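Activating signal cointegrator 1 complex subunit 2 (Homo sapiens, PDB 6YXQ) binds polyubiquitin chains, recruits ASCC3 and ALKBH3 to sites of DNA damage, and takes part in the rescue of stalled ribosomes. Local coordinates at residues B[33-38]-B[77-82]; B[54-59]-B[114-119]; B[72-77]-B[127-132]. All blocks are in the same frame, centred on the assembly; numbering follows the deposited sequence.

Interaction 1: B[33-38]-B[77-82]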
ATOM      1  N   PRO B  33      -9.273  14.635  21.410  1.00125.12           N
ATOM      2  CA  PRO B  33     -10.235  14.362  20.323  1.00124.93           C
ATOM      3  C   PRO B  33     -10.704  15.569  19.521  1.00141.14           C
ATOM      4  O   PRO B  33     -10.822  15.456  18.292  1.00144.81           O
ATOM      5  CB  PRO B  33     -11.407  13.711  21.071  1.00121.53           C
ATOM      6  CG  PRO B  33     -10.766  13.011  22.201  1.00126.58           C
ATOM      7  CD  PRO B  33      -9.561  13.819  22.605  1.00127.15           C
ATOM      8  N   GLU B  34     -11.010  16.704  20.155  1.00161.29           N
ATOM      9  CA  GLU B  34     -11.555  17.812  19.377  1.00174.24           C
ATOM     10  C   GLU B  34     -10.492  18.767  18.868  1.00175.07           C
ATOM     11  O   GLU B  34     -10.818  19.665  18.087  1.00183.10           O
ATOM     12  CB  GLU B  34     -12.617  18.568  20.192  1.00180.87           C
ATOM     13  CG  GLU B  34     -13.732  17.654  20.636  1.00188.50           C
ATOM     14  CD  GLU B  34     -14.042  17.775  22.105  1.00198.70           C
ATOM     15  OE1 GLU B  34     -13.097  17.846  22.918  1.00202.30           O
ATOM     16  OE2 GLU B  34     -15.242  17.767  22.447  1.00203.82           O
ATOM     17  N   GLN B  35      -9.234  18.590  19.265  1.00159.11           N
ATOM     18  CA  GLN B  35      -8.164  19.223  18.505  1.00142.78           C
ATOM     19  C   GLN B  35      -7.986  18.573  17.135  1.00132.87           C
ATOM     20  O   GLN B  35      -7.421  19.199  16.230  1.00123.95           O
ATOM     21  CB  GLN B  35      -6.837  19.192  19.275  1.00139.01           C
ATOM     22  CG  GLN B  35      -5.984  20.437  19.013  1.00150.09           C
ATOM     23  CD  GLN B  35      -4.490  20.199  19.185  1.00157.48           C
ATOM     24  OE1 GLN B  35      -4.076  19.343  19.956  1.00159.48           O
ATOM     25  NE2 GLN B  35      -3.677  20.960  18.457  1.00157.57           N
ATOM     26  N   LYS B  36      -8.457  17.339  16.962  1.00128.70           N
ATOM     27  CA  LYS B  36      -8.473  16.727  15.642  1.00120.65           C
ATOM     28  C   LYS B  36      -9.367  17.531  14.707  1.00123.46           C
ATOM     29  O   LYS B  36     -10.335  18.174  15.131  1.00128.48           O
ATOM     30  CB  LYS B  36      -8.966  15.274  15.724  1.00111.43           C
ATOM     31  CG  LYS B  36     -10.409  15.068  15.251  1.00120.22           C
ATOM     32  CD  LYS B  36     -10.940  13.672  15.556  1.00128.96           C
ATOM     33  CE  LYS B  36     -12.400  13.538  15.133  1.00127.09           C
ATOM     34  NZ  LYS B  36     -12.984  12.211  15.486  1.00123.52           N
ATOM     35  N   ALA B  37      -9.025  17.509  13.422  1.00116.67           N
ATOM     36  CA  ALA B  37      -9.834  18.184  12.421  1.00108.13           C
ATOM     37  C   ALA B  37     -11.055  17.340  12.066  1.00109.38           C
ATOM     38  O   ALA B  37     -11.084  16.122  12.261  1.00108.86           O
ATOM     39  CB  ALA B  37      -9.013  18.476  11.167  1.00 95.47           C
ATOM     40  N   ASP B  38     -12.076  18.007  11.539  1.00121.09           N
ATOM     41  CA  ASP B  38     -13.320  17.339  11.191  1.00134.81           C
ATOM     42  C   ASP B  38     -13.326  16.810   9.766  1.00132.25           C
ATOM     43  O   ASP B  38     -14.401  16.507   9.237  1.00133.01           O
ATOM     44  CB  ASP B  38     -14.511  18.281  11.398  1.00144.13           C
ATOM     45  CG  ASP B  38     -15.760  17.544  11.855  1.00154.79           C
ATOM     46  OD1 ASP B  38     -16.482  16.989  10.998  1.00154.70           O
ATOM     47  OD2 ASP B  38     -16.012  17.517  13.077  1.00157.77           O
ATOM     48  N   PRO B  77       0.920  19.787  10.622  1.00 83.07           N
ATOM     49  CA  PRO B  77       2.087  19.784  11.509  1.00 87.72           C
ATOM     50  C   PRO B  77       2.137  18.519  12.354  1.00 97.58           C
ATOM     51  O   PRO B  77       1.197  17.724  12.397  1.00112.48           O
ATOM     52  CB  PRO B  77       1.885  21.026  12.389  1.00 78.21           C
ATOM     53  CG  PRO B  77       0.720  21.762  11.799  1.00 66.49           C
ATOM     54  CD  PRO B  77      -0.092  20.763  11.051  1.00 84.58           C
ATOM     55  N   HIS B  78       3.269  18.348  13.039  1.00 85.75           N
ATOM     56  CA  HIS B  78       3.482  17.127  13.808  1.00 82.04           C
ATOM     57  C   HIS B  78       2.389  16.933  14.850  1.00 97.26           C
ATOM     58  O   HIS B  78       1.842  15.832  14.985  1.00106.98           O
ATOM     59  CB  HIS B  78       4.861  17.154  14.465  1.00 91.83           C
ATOM     60  CG  HIS B  78       5.192  15.908  15.229  1.00111.96           C
ATOM     61  ND1 HIS B  78       4.802  15.708  16.536  1.00114.01           N
ATOM     62  CD2 HIS B  78       5.881  14.798  14.870  1.00111.85           C
ATOM     63  CE1 HIS B  78       5.234  14.529  16.948  1.00112.36           C
ATOM     64  NE2 HIS B  78       5.892  13.957  15.956  1.00110.13           N
ATOM     65  N   ASP B  79       2.035  17.993  15.576  1.00103.51           N
ATOM     66  CA  ASP B  79       1.054  17.848  16.647  1.00108.55           C
ATOM     67  C   ASP B  79      -0.328  17.533  16.085  1.00103.41           C
ATOM     68  O   ASP B  79      -1.007  16.615  16.560  1.00 94.29           O
ATOM     69  CB  ASP B  79       1.018  19.111  17.514  1.00118.62           C
ATOM     70  CG  ASP B  79       1.000  20.388  16.697  1.00123.56           C
ATOM     71  OD1 ASP B  79       1.911  20.582  15.866  1.00125.07           O
ATOM     72  OD2 ASP B  79       0.071  21.201  16.891  1.00124.22           O
ATOM     73  N   LYS B  80      -0.752  18.267  15.055  1.00102.00           N
ATOM     74  CA  LYS B  80      -2.102  18.090  14.532  1.00111.03           C
ATOM     75  C   LYS B  80      -2.231  16.851  13.654  1.00 99.11           C
ATOM     76  O   LYS B  80      -3.304  16.233  13.623  1.00 92.60           O
ATOM     77  CB  LYS B  80      -2.539  19.350  13.776  1.00128.55           C
ATOM     78  CG  LYS B  80      -2.316  20.636  14.581  1.00138.31           C
ATOM     79  CD  LYS B  80      -2.500  21.905  13.750  1.00134.18           C
ATOM     80  CE  LYS B  80      -1.442  22.973  14.077  1.00134.87           C
ATOM     81  NZ  LYS B  80      -1.485  23.537  15.454  1.00133.68           N
ATOM     82  N   PHE B  81      -1.160  16.461  12.956  1.00103.23           N
ATOM     83  CA  PHE B  81      -1.190  15.221  12.182  1.00102.91           C
ATOM     84  C   PHE B  81      -1.377  14.018  13.093  1.00 91.72           C
ATOM     85  O   PHE B  81      -2.169  13.114  12.800  1.00 92.51           O
ATOM     86  CB  PHE B  81       0.094  15.065  11.365  1.00106.37           C
ATOM     87  CG  PHE B  81       0.361  13.652  10.907  1.00104.59           C
ATOM     88  CD1 PHE B  81      -0.272  13.140   9.786  1.00105.09           C
ATOM     89  CD2 PHE B  81       1.254  12.839  11.592  1.00107.82           C
ATOM     90  CE1 PHE B  81      -0.026  11.841   9.357  1.00 96.99           C
ATOM     91  CE2 PHE B  81       1.498  11.539  11.172  1.00103.22           C
ATOM     92  CZ  PHE B  81       0.861  11.042  10.050  1.00 91.71           C
ATOM     93  N   TRP B  82      -0.639  13.987  14.202  1.00 94.07           N
ATOM     94  CA  TRP B  82      -0.749  12.863  15.123  1.00 88.05           C
ATOM     95  C   TRP B  82      -2.109  12.846  15.811  1.00 90.88           C
ATOM     96  O   TRP B  82      -2.694  11.773  16.009  1.00 93.52           O
ATOM     97  CB  TRP B  82       0.389  12.911  16.139  1.00 80.47           C
ATOM     98  CG  TRP B  82       1.612  12.187  15.667  1.00 81.51           C
ATOM     99  CD1 TRP B  82       2.794  12.742  15.268  1.00 88.76           C
ATOM    100  CD2 TRP B  82       1.768  10.771  15.537  1.00 83.47           C
ATOM    101  NE1 TRP B  82       3.678  11.756  14.902  1.00 98.43           N
ATOM    102  CE2 TRP B  82       3.072  10.536  15.058  1.00 97.98           C
ATOM    103  CE3 TRP B  82       0.933   9.675  15.787  1.00 80.90           C
ATOM    104  CZ2 TRP B  82       3.560   9.252  14.820  1.00100.08           C
ATOM    105  CZ3 TRP B  82       1.418   8.400  15.549  1.00 71.79           C
ATOM    106  CH2 TRP B  82       2.718   8.199  15.070  1.00 85.82           C
TER
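The first turn of helix 78-87 meets the loop that follows the small hairpin, with Q35 reaching from the loop to D79 and K80. It is a light surface contact, burying 95 Å² in all, and no hydrogen bond crosses it. The Q35 chain runs out extended beyond CG, so that its end comes loosely alongside K80 and the D79 carboxylate. It crosses both side chains at about a right angle. Next to this touch the two helix residues pair with each other: K80 NZ sits 3.2 Å from D79 OD2 in a salt bridge that uses the syn lone pair of the acid. K80 can turn back to its neighbour because its chain bends at chi3 and chi4, and D79, with CG between its backbone N and carbonyl carbon (chi1 45°), holds its carboxylate within reach of that ammonium. P77 is the N-cap, its O accepting F81 N at 2.7 Å, and the negative charge of D79 so close to this helix start probably suits the helix dipole. With an alanine in place of D79, the K80 ammonium would probably be left without its mate and its long chain would be likely to swing loose beside Q35. Further along the loop, A37 N bonds to Q84 OE1 and K36 NZ to F87 O, both on the same helix, and D38 forms a salt bridge with K39 of the ASCC3 chain.

Interaction 2: B[54-59]-B[114-119]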
ATOM      1  N   ALA B  54     -17.874   4.807 -17.339  1.00 90.45           N
ATOM      2  CA  ALA B  54     -18.704   5.144 -16.185  1.00 85.06           C
ATOM      3  C   ALA B  54     -18.077   4.661 -14.881  1.00 99.93           C
ATOM      4  O   ALA B  54     -18.082   5.384 -13.878  1.00 98.63           O
ATOM      5  CB  ALA B  54     -20.104   4.557 -16.356  1.00 78.98           C
ATOM      6  N   LEU B  55     -17.536   3.437 -14.875  1.00104.72           N
ATOM      7  CA  LEU B  55     -16.881   2.908 -13.679  1.00 90.54           C
ATOM      8  C   LEU B  55     -15.597   3.675 -13.358  1.00 88.99           C
ATOM      9  O   LEU B  55     -15.281   3.918 -12.180  1.00 76.69           O
ATOM     10  CB  LEU B  55     -16.577   1.423 -13.877  1.00 75.93           C
ATOM     11  CG  LEU B  55     -17.768   0.476 -14.026  1.00 90.71           C
ATOM     12  CD1 LEU B  55     -17.293  -0.951 -14.284  1.00 95.86           C
ATOM     13  CD2 LEU B  55     -18.662   0.537 -12.795  1.00 82.58           C
ATOM     14  N   VAL B  56     -14.845   4.055 -14.397  1.00 82.66           N
ATOM     15  CA  VAL B  56     -13.584   4.762 -14.204  1.00 82.53           C
ATOM     16  C   VAL B  56     -13.810   6.071 -13.457  1.00100.01           C
ATOM     17  O   VAL B  56     -13.019   6.448 -12.584  1.00 95.92           O
ATOM     18  CB  VAL B  56     -12.892   4.998 -15.558  1.00 74.16           C
ATOM     19  CG1 VAL B  56     -11.629   5.834 -15.370  1.00 64.46           C
ATOM     20  CG2 VAL B  56     -12.559   3.668 -16.225  1.00 63.76           C
ATOM     21  N   GLU B  57     -14.902   6.780 -13.765  1.00117.54           N
ATOM     22  CA  GLU B  57     -15.113   8.088 -13.145  1.00120.29           C
ATOM     23  C   GLU B  57     -15.631   7.953 -11.716  1.00107.32           C
ATOM     24  O   GLU B  57     -15.357   8.816 -10.869  1.00110.27           O
ATOM     25  CB  GLU B  57     -16.053   8.946 -14.007  1.00130.38           C
ATOM     26  CG  GLU B  57     -17.533   8.590 -14.025  1.00146.46           C
ATOM     27  CD  GLU B  57     -18.333   9.664 -14.741  1.00152.24           C
ATOM     28  OE1 GLU B  57     -17.802  10.183 -15.748  1.00144.72           O
ATOM     29  OE2 GLU B  57     -19.452  10.021 -14.298  1.00155.73           O
ATOM     30  N   GLU B  58     -16.377   6.879 -11.426  1.00 85.16           N
ATOM     31  CA  GLU B  58     -16.710   6.589 -10.035  1.00 86.91           C
ATOM     32  C   GLU B  58     -15.441   6.388  -9.213  1.00 97.62           C
ATOM     33  O   GLU B  58     -15.255   7.004  -8.140  1.00109.03           O
ATOM     34  CB  GLU B  58     -17.603   5.352  -9.944  1.00 81.87           C
ATOM     35  CG  GLU B  58     -18.851   5.353 -10.830  1.00 95.50           C
ATOM     36  CD  GLU B  58     -19.821   4.225 -10.482  1.00113.67           C
ATOM     37  OE1 GLU B  58     -19.662   3.612  -9.401  1.00116.27           O
ATOM     38  OE2 GLU B  58     -20.738   3.946 -11.290  1.00117.22           O
ATOM     39  N   TYR B  59     -14.555   5.512  -9.706  1.00 99.29           N
ATOM     40  CA  TYR B  59     -13.269   5.332  -9.046  1.00 86.82           C
ATOM     41  C   TYR B  59     -12.535   6.658  -8.914  1.00 87.95           C
ATOM     42  O   TYR B  59     -11.931   6.933  -7.873  1.00 87.64           O
ATOM     43  CB  TYR B  59     -12.399   4.323  -9.802  1.00 80.60           C
ATOM     44  CG  TYR B  59     -10.923   4.540  -9.533  1.00 85.00           C
ATOM     45  CD1 TYR B  59     -10.335   4.058  -8.370  1.00 96.13           C
ATOM     46  CD2 TYR B  59     -10.125   5.256 -10.424  1.00 79.50           C
ATOM     47  CE1 TYR B  59      -8.988   4.272  -8.106  1.00 95.59           C
ATOM     48  CE2 TYR B  59      -8.780   5.475 -10.167  1.00 75.69           C
ATOM     49  CZ  TYR B  59      -8.219   4.981  -9.006  1.00 85.60           C
ATOM     50  OH  TYR B  59      -6.887   5.192  -8.741  1.00 82.32           O
ATOM     51  N   PRO B 114      -4.281   7.036 -18.804  1.00140.92           N
ATOM     52  CA  PRO B 114      -3.226   7.663 -17.988  1.00149.74           C
ATOM     53  C   PRO B 114      -3.751   8.387 -16.762  1.00145.06           C
ATOM     54  O   PRO B 114      -2.999   8.561 -15.794  1.00147.31           O
ATOM     55  CB  PRO B 114      -2.546   8.625 -18.974  1.00151.26           C
ATOM     56  CG  PRO B 114      -2.825   8.050 -20.323  1.00150.06           C
ATOM     57  CD  PRO B 114      -4.196   7.426 -20.221  1.00145.29           C
ATOM     58  N   GLU B 115      -5.020   8.802 -16.763  1.00139.86           N
ATOM     59  CA  GLU B 115      -5.595   9.449 -15.587  1.00138.95           C
ATOM     60  C   GLU B 115      -5.597   8.505 -14.389  1.00134.58           C
ATOM     61  O   GLU B 115      -5.179   8.881 -13.288  1.00133.40           O
ATOM     62  CB  GLU B 115      -7.014   9.932 -15.893  1.00138.24           C
ATOM     63  CG  GLU B 115      -7.153  10.656 -17.225  1.00145.26           C
ATOM     64  CD  GLU B 115      -8.440  10.305 -17.954  1.00145.42           C
ATOM     65  OE1 GLU B 115      -8.391  10.102 -19.187  1.00142.84           O
ATOM     66  OE2 GLU B 115      -9.500  10.232 -17.294  1.00143.83           O
ATOM     67  N   VAL B 116      -6.053   7.266 -14.590  1.00126.91           N
ATOM     68  CA  VAL B 116      -6.074   6.329 -13.472  1.00109.20           C
ATOM     69  C   VAL B 116      -4.650   5.976 -13.043  1.00100.80           C
ATOM     70  O   VAL B 116      -4.377   5.804 -11.853  1.00109.91           O
ATOM     71  CB  VAL B 116      -6.897   5.074 -13.827  1.00 86.94           C
ATOM     72  CG1 VAL B 116      -8.210   5.460 -14.482  1.00 88.45           C
ATOM     73  CG2 VAL B 116      -6.112   4.133 -14.711  1.00 88.37           C
ATOM     74  N   VAL B 117      -3.712   5.918 -13.985  1.00 80.90           N
ATOM     75  CA  VAL B 117      -2.335   5.563 -13.656  1.00 60.55           C
ATOM     76  C   VAL B 117      -1.687   6.662 -12.828  1.00 82.90           C
ATOM     77  O   VAL B 117      -1.044   6.397 -11.804  1.00105.43           O
ATOM     78  CB  VAL B 117      -1.547   5.280 -14.950  1.00 76.42           C
ATOM     79  CG1 VAL B 117      -0.048   5.160 -14.666  1.00 72.63           C
ATOM     80  CG2 VAL B 117      -2.100   4.036 -15.637  1.00 77.86           C
ATOM     81  N   ASP B 118      -1.851   7.914 -13.263  1.00 98.66           N
ATOM     82  CA  ASP B 118      -1.285   9.046 -12.537  1.00107.11           C
ATOM     83  C   ASP B 118      -1.860   9.139 -11.129  1.00 96.92           C
ATOM     84  O   ASP B 118      -1.124   9.339 -10.153  1.00 93.85           O
ATOM     85  CB  ASP B 118      -1.552  10.333 -13.318  1.00117.52           C
ATOM     86  CG  ASP B 118      -0.802  10.379 -14.641  1.00131.52           C
ATOM     87  OD1 ASP B 118       0.320   9.829 -14.715  1.00133.21           O
ATOM     88  OD2 ASP B 118      -1.339  10.962 -15.610  1.00138.72           O
HETATM   89  N   MSE B 119      -3.171   8.983 -11.008  1.00 91.96           N
HETATM   90  CA  MSE B 119      -3.845   9.031  -9.729  1.00101.02           C
HETATM   91  C   MSE B 119      -3.381   7.893  -8.804  1.00104.81           C
HETATM   92  O   MSE B 119      -3.122   8.100  -7.611  1.00105.72           O
HETATM   93  CB  MSE B 119      -5.354   8.982  -9.958  1.00109.79           C
HETATM   94  CG  MSE B 119      -6.163   9.037  -8.699  1.00132.87           C
HETATM   95 SE   MSE B 119      -5.476  10.467  -7.606  1.00157.03          SE
HETATM   96  CE  MSE B 119      -7.120  11.201  -7.066  1.00143.93           C
TER
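V56 makes the first touch: its CG1 meets CG1 of V116 at 3.6 Å, methyl against methyl, the two side chains crossing at about a right angle. The torsions bring these branches together, since CG1 of V56 stands opposite its backbone N (chi1 175°) whereas CG1 of V116 is opposite its carbonyl carbon. The same two residues mark the backbone register, with V56 CA 7.7 Å from V116 CA. One residue on, E57 turns to a different partner and forms a salt bridge with K117 of the ASCC3 chain. A turn after V56, the chain presents Y59, whose ring reaches toward the other helix. Its CE2 lies 4.1 Å from V116 CB, approaching obliquely. Farther out, Y59 OH rests 3.9 Å from CG of M119, a selenomethionine. No hydrogen bond crosses the contact; the two segments bury 179 Å² between them, nearly all of it on V56, Y59, V116 and M119. Over these short segments the helix axes run in nearly the same direction, 24° apart, and come no closer than 10.9 Å, a spacing filled by the tyrosine and the two valines. Both pieces lie at the beginnings of their helices; M119 continues onto A63, T64 and A67 farther up helix 53-75, while P47 and P48 of the preceding loop pack against Y59 and V56.

Interaction 3: B[72-77]-B[127-132]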
ATOM      1  N   TRP B  72      -3.344  16.862   2.266  1.00 77.73           N
ATOM      2  CA  TRP B  72      -3.518  17.788   3.383  1.00 89.98           C
ATOM      3  C   TRP B  72      -2.962  17.207   4.679  1.00 90.67           C
ATOM      4  O   TRP B  72      -2.353  17.924   5.488  1.00 99.91           O
ATOM      5  CB  TRP B  72      -4.999  18.121   3.535  1.00 93.06           C
ATOM      6  CG  TRP B  72      -5.372  18.661   4.864  1.00 89.80           C
ATOM      7  CD1 TRP B  72      -5.224  19.942   5.295  1.00 93.88           C
ATOM      8  CD2 TRP B  72      -5.968  17.937   5.946  1.00 91.83           C
ATOM      9  NE1 TRP B  72      -5.691  20.064   6.582  1.00 98.88           N
ATOM     10  CE2 TRP B  72      -6.152  18.846   7.004  1.00 87.50           C
ATOM     11  CE3 TRP B  72      -6.347  16.606   6.129  1.00 95.71           C
ATOM     12  CZ2 TRP B  72      -6.711  18.470   8.223  1.00 75.22           C
ATOM     13  CZ3 TRP B  72      -6.910  16.234   7.342  1.00 85.60           C
ATOM     14  CH2 TRP B  72      -7.084  17.161   8.370  1.00 77.06           C
ATOM     15  N   LEU B  73      -3.179  15.908   4.893  1.00 81.95           N
ATOM     16  CA  LEU B  73      -2.666  15.229   6.076  1.00 79.86           C
ATOM     17  C   LEU B  73      -1.146  15.299   6.147  1.00 79.92           C
ATOM     18  O   LEU B  73      -0.575  15.495   7.227  1.00 89.26           O
ATOM     19  CB  LEU B  73      -3.133  13.777   6.058  1.00 80.25           C
ATOM     20  CG  LEU B  73      -2.917  12.967   7.324  1.00 85.33           C
ATOM     21  CD1 LEU B  73      -3.978  13.332   8.340  1.00 89.74           C
ATOM     22  CD2 LEU B  73      -2.959  11.492   6.990  1.00 86.82           C
ATOM     23  N   LEU B  74      -0.473  15.117   5.009  1.00 62.07           N
ATOM     24  CA  LEU B  74       0.977  15.268   4.987  1.00 63.56           C
ATOM     25  C   LEU B  74       1.390  16.720   5.197  1.00 83.44           C
ATOM     26  O   LEU B  74       2.459  16.984   5.759  1.00 68.97           O
ATOM     27  CB  LEU B  74       1.538  14.740   3.670  1.00 69.30           C
ATOM     28  CG  LEU B  74       1.224  13.279   3.354  1.00 74.76           C
ATOM     29  CD1 LEU B  74       1.396  13.001   1.869  1.00 87.31           C
ATOM     30  CD2 LEU B  74       2.115  12.371   4.164  1.00 82.78           C
ATOM     31  N   ALA B  75       0.561  17.669   4.747  1.00 95.34           N
ATOM     32  CA  ALA B  75       0.866  19.079   4.979  1.00 92.70           C
ATOM     33  C   ALA B  75       0.810  19.437   6.460  1.00 89.03           C
ATOM     34  O   ALA B  75       1.578  20.287   6.921  1.00 89.21           O
ATOM     35  CB  ALA B  75      -0.100  19.963   4.191  1.00102.40           C
ATOM     36  N   LEU B  76      -0.093  18.804   7.209  1.00 93.19           N
ATOM     37  CA  LEU B  76      -0.335  19.098   8.625  1.00 81.51           C
ATOM     38  C   LEU B  76       0.938  19.119   9.473  1.00 83.02           C
ATOM     39  O   LEU B  76       1.961  18.539   9.086  1.00 86.20           O
ATOM     40  CB  LEU B  76      -1.318  18.081   9.211  1.00 71.34           C
ATOM     41  CG  LEU B  76      -2.786  18.268   8.833  1.00 71.83           C
ATOM     42  CD1 LEU B  76      -3.610  17.106   9.343  1.00 73.68           C
ATOM     43  CD2 LEU B  76      -3.321  19.577   9.365  1.00 65.66           C
ATOM     44  N   PRO B  77       0.920  19.787  10.622  1.00 83.07           N
ATOM     45  CA  PRO B  77       2.087  19.784  11.509  1.00 87.72           C
ATOM     46  C   PRO B  77       2.137  18.519  12.354  1.00 97.58           C
ATOM     47  O   PRO B  77       1.197  17.724  12.397  1.00112.48           O
ATOM     48  CB  PRO B  77       1.885  21.026  12.389  1.00 78.21           C
ATOM     49  CG  PRO B  77       0.720  21.762  11.799  1.00 66.49           C
ATOM     50  CD  PRO B  77      -0.092  20.763  11.051  1.00 84.58           C
ATOM     51  N   VAL B 127       0.480   7.328   0.440  1.00 76.96           N
ATOM     52  CA  VAL B 127       0.267   6.320   1.474  1.00 71.62           C
ATOM     53  C   VAL B 127       1.594   5.888   2.082  1.00 69.44           C
ATOM     54  O   VAL B 127       1.721   5.757   3.310  1.00 73.06           O
ATOM     55  CB  VAL B 127      -0.500   5.122   0.897  1.00 70.80           C
ATOM     56  CG1 VAL B 127      -0.412   3.945   1.849  1.00 67.16           C
ATOM     57  CG2 VAL B 127      -1.945   5.503   0.617  1.00 61.19           C
ATOM     58  N   PHE B 128       2.606   5.653   1.240  1.00 58.23           N
ATOM     59  CA  PHE B 128       3.906   5.294   1.794  1.00 64.63           C
ATOM     60  C   PHE B 128       4.435   6.384   2.718  1.00 80.45           C
ATOM     61  O   PHE B 128       4.986   6.087   3.787  1.00 90.61           O
ATOM     62  CB  PHE B 128       4.914   5.017   0.686  1.00 70.51           C
ATOM     63  CG  PHE B 128       6.278   4.692   1.199  1.00 77.40           C
ATOM     64  CD1 PHE B 128       6.535   3.462   1.776  1.00 77.71           C
ATOM     65  CD2 PHE B 128       7.303   5.622   1.131  1.00 88.15           C
ATOM     66  CE1 PHE B 128       7.799   3.159   2.264  1.00 80.88           C
ATOM     67  CE2 PHE B 128       8.567   5.325   1.617  1.00 85.02           C
ATOM     68  CZ  PHE B 128       8.814   4.092   2.184  1.00 68.91           C
ATOM     69  N   LEU B 129       4.271   7.655   2.334  1.00 87.59           N
ATOM     70  CA  LEU B 129       4.812   8.729   3.169  1.00 87.70           C
ATOM     71  C   LEU B 129       4.053   8.852   4.486  1.00 86.86           C
ATOM     72  O   LEU B 129       4.656   9.116   5.535  1.00 87.37           O
ATOM     73  CB  LEU B 129       4.802  10.056   2.411  1.00 73.57           C
ATOM     74  CG  LEU B 129       5.634  10.065   1.130  1.00 73.04           C
ATOM     75  CD1 LEU B 129       5.012  10.986   0.114  1.00 89.05           C
ATOM     76  CD2 LEU B 129       7.074  10.455   1.410  1.00 70.92           C
ATOM     77  N   THR B 130       2.732   8.665   4.452  1.00 75.47           N
ATOM     78  CA  THR B 130       1.950   8.651   5.686  1.00 76.22           C
ATOM     79  C   THR B 130       2.433   7.557   6.633  1.00 80.59           C
ATOM     80  O   THR B 130       2.625   7.784   7.839  1.00 89.66           O
ATOM     81  CB  THR B 130       0.474   8.456   5.354  1.00 71.10           C
ATOM     82  OG1 THR B 130       0.074   9.437   4.392  1.00 80.55           O
ATOM     83  CG2 THR B 130      -0.376   8.583   6.602  1.00 53.60           C
ATOM     84  N   PHE B 131       2.635   6.351   6.102  1.00 73.34           N
ATOM     85  CA  PHE B 131       3.082   5.276   6.978  1.00 70.62           C
ATOM     86  C   PHE B 131       4.495   5.523   7.489  1.00 71.82           C
ATOM     87  O   PHE B 131       4.807   5.153   8.625  1.00 81.81           O
ATOM     88  CB  PHE B 131       2.950   3.929   6.269  1.00 62.55           C
ATOM     89  CG  PHE B 131       1.583   3.344   6.402  1.00 58.80           C
ATOM     90  CD1 PHE B 131       1.191   2.741   7.588  1.00 64.58           C
ATOM     91  CD2 PHE B 131       0.657   3.462   5.375  1.00 58.03           C
ATOM     92  CE1 PHE B 131      -0.089   2.227   7.735  1.00 77.09           C
ATOM     93  CE2 PHE B 131      -0.630   2.951   5.517  1.00 64.12           C
ATOM     94  CZ  PHE B 131      -1.003   2.332   6.697  1.00 68.63           C
ATOM     95  N   LEU B 132       5.345   6.174   6.693  1.00 68.99           N
ATOM     96  CA  LEU B 132       6.651   6.596   7.197  1.00 71.63           C
ATOM     97  C   LEU B 132       6.502   7.545   8.379  1.00 82.66           C
ATOM     98  O   LEU B 132       7.189   7.403   9.403  1.00 87.55           O
ATOM     99  CB  LEU B 132       7.448   7.271   6.085  1.00 59.24           C
ATOM    100  CG  LEU B 132       8.968   7.121   6.129  1.00 60.24           C
ATOM    101  CD1 LEU B 132       9.529   7.699   4.861  1.00 75.51           C
ATOM    102  CD2 LEU B 132       9.598   7.794   7.335  1.00 73.33           C
TER
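T130 OG1 is hydrogen-bonded to S126 O one turn back in its own helix, and across the contact L74 CD2 packs against it at 3.6 Å. With a hydrogen bond inside its own helix, the hydroxyl can probably be packed against a leucine in a buried place. It lies opposite the carbonyl carbon (chi1 -53°), close to the backbone N and within range of S126 O, which turns the CG2 methyl the other way to meet L73 CD2 at 3.9 Å. Both leucines cross T130 at about a right angle. L74 CD2 also lies 4.0 Å from L129 CB, so this one methyl settles between two consecutive residues of the opposing helix, where CA atoms of L74 and T130 are 6.7 Å apart. The ASCC3 chain covers part of the site: F166 of that chain packs on L74 and G168 of it on L129, and L74 makes backbone hydrogen bonds to it. R133 NH2 bonds to L76 O, tying the turn after helix 53-75 to helix 114-135. Together with L91 and F81, which touch L73 from two further helices, this is the side-chain packing between helices of a mainly helical domain, with a face given to the partner subunit.

Overall arrangement
Along the chain the six segments come in the order 33-38, 54-59, 72-77, 77-82, 114-119 and 127-132; the three first segments all precede the three second ones, so the contacts cross one another rather than nest. Interactions 2 and 3 lie on the same pair, helices 53-75 and 114-135, near their starts and toward their ends, with centres about 23 Å apart. The centre of interaction 1 is about 13 Å from that of interaction 3; the two share P77 and touch directly, F81 packing on L76 and A37 on W72. Between the centres of interactions 1 and 2 it is about 31 Å. These long-range contacts join distant parts of the sequence into one helical domain, and ASCC3 residues adjoin all three contacts of this N-terminal piece.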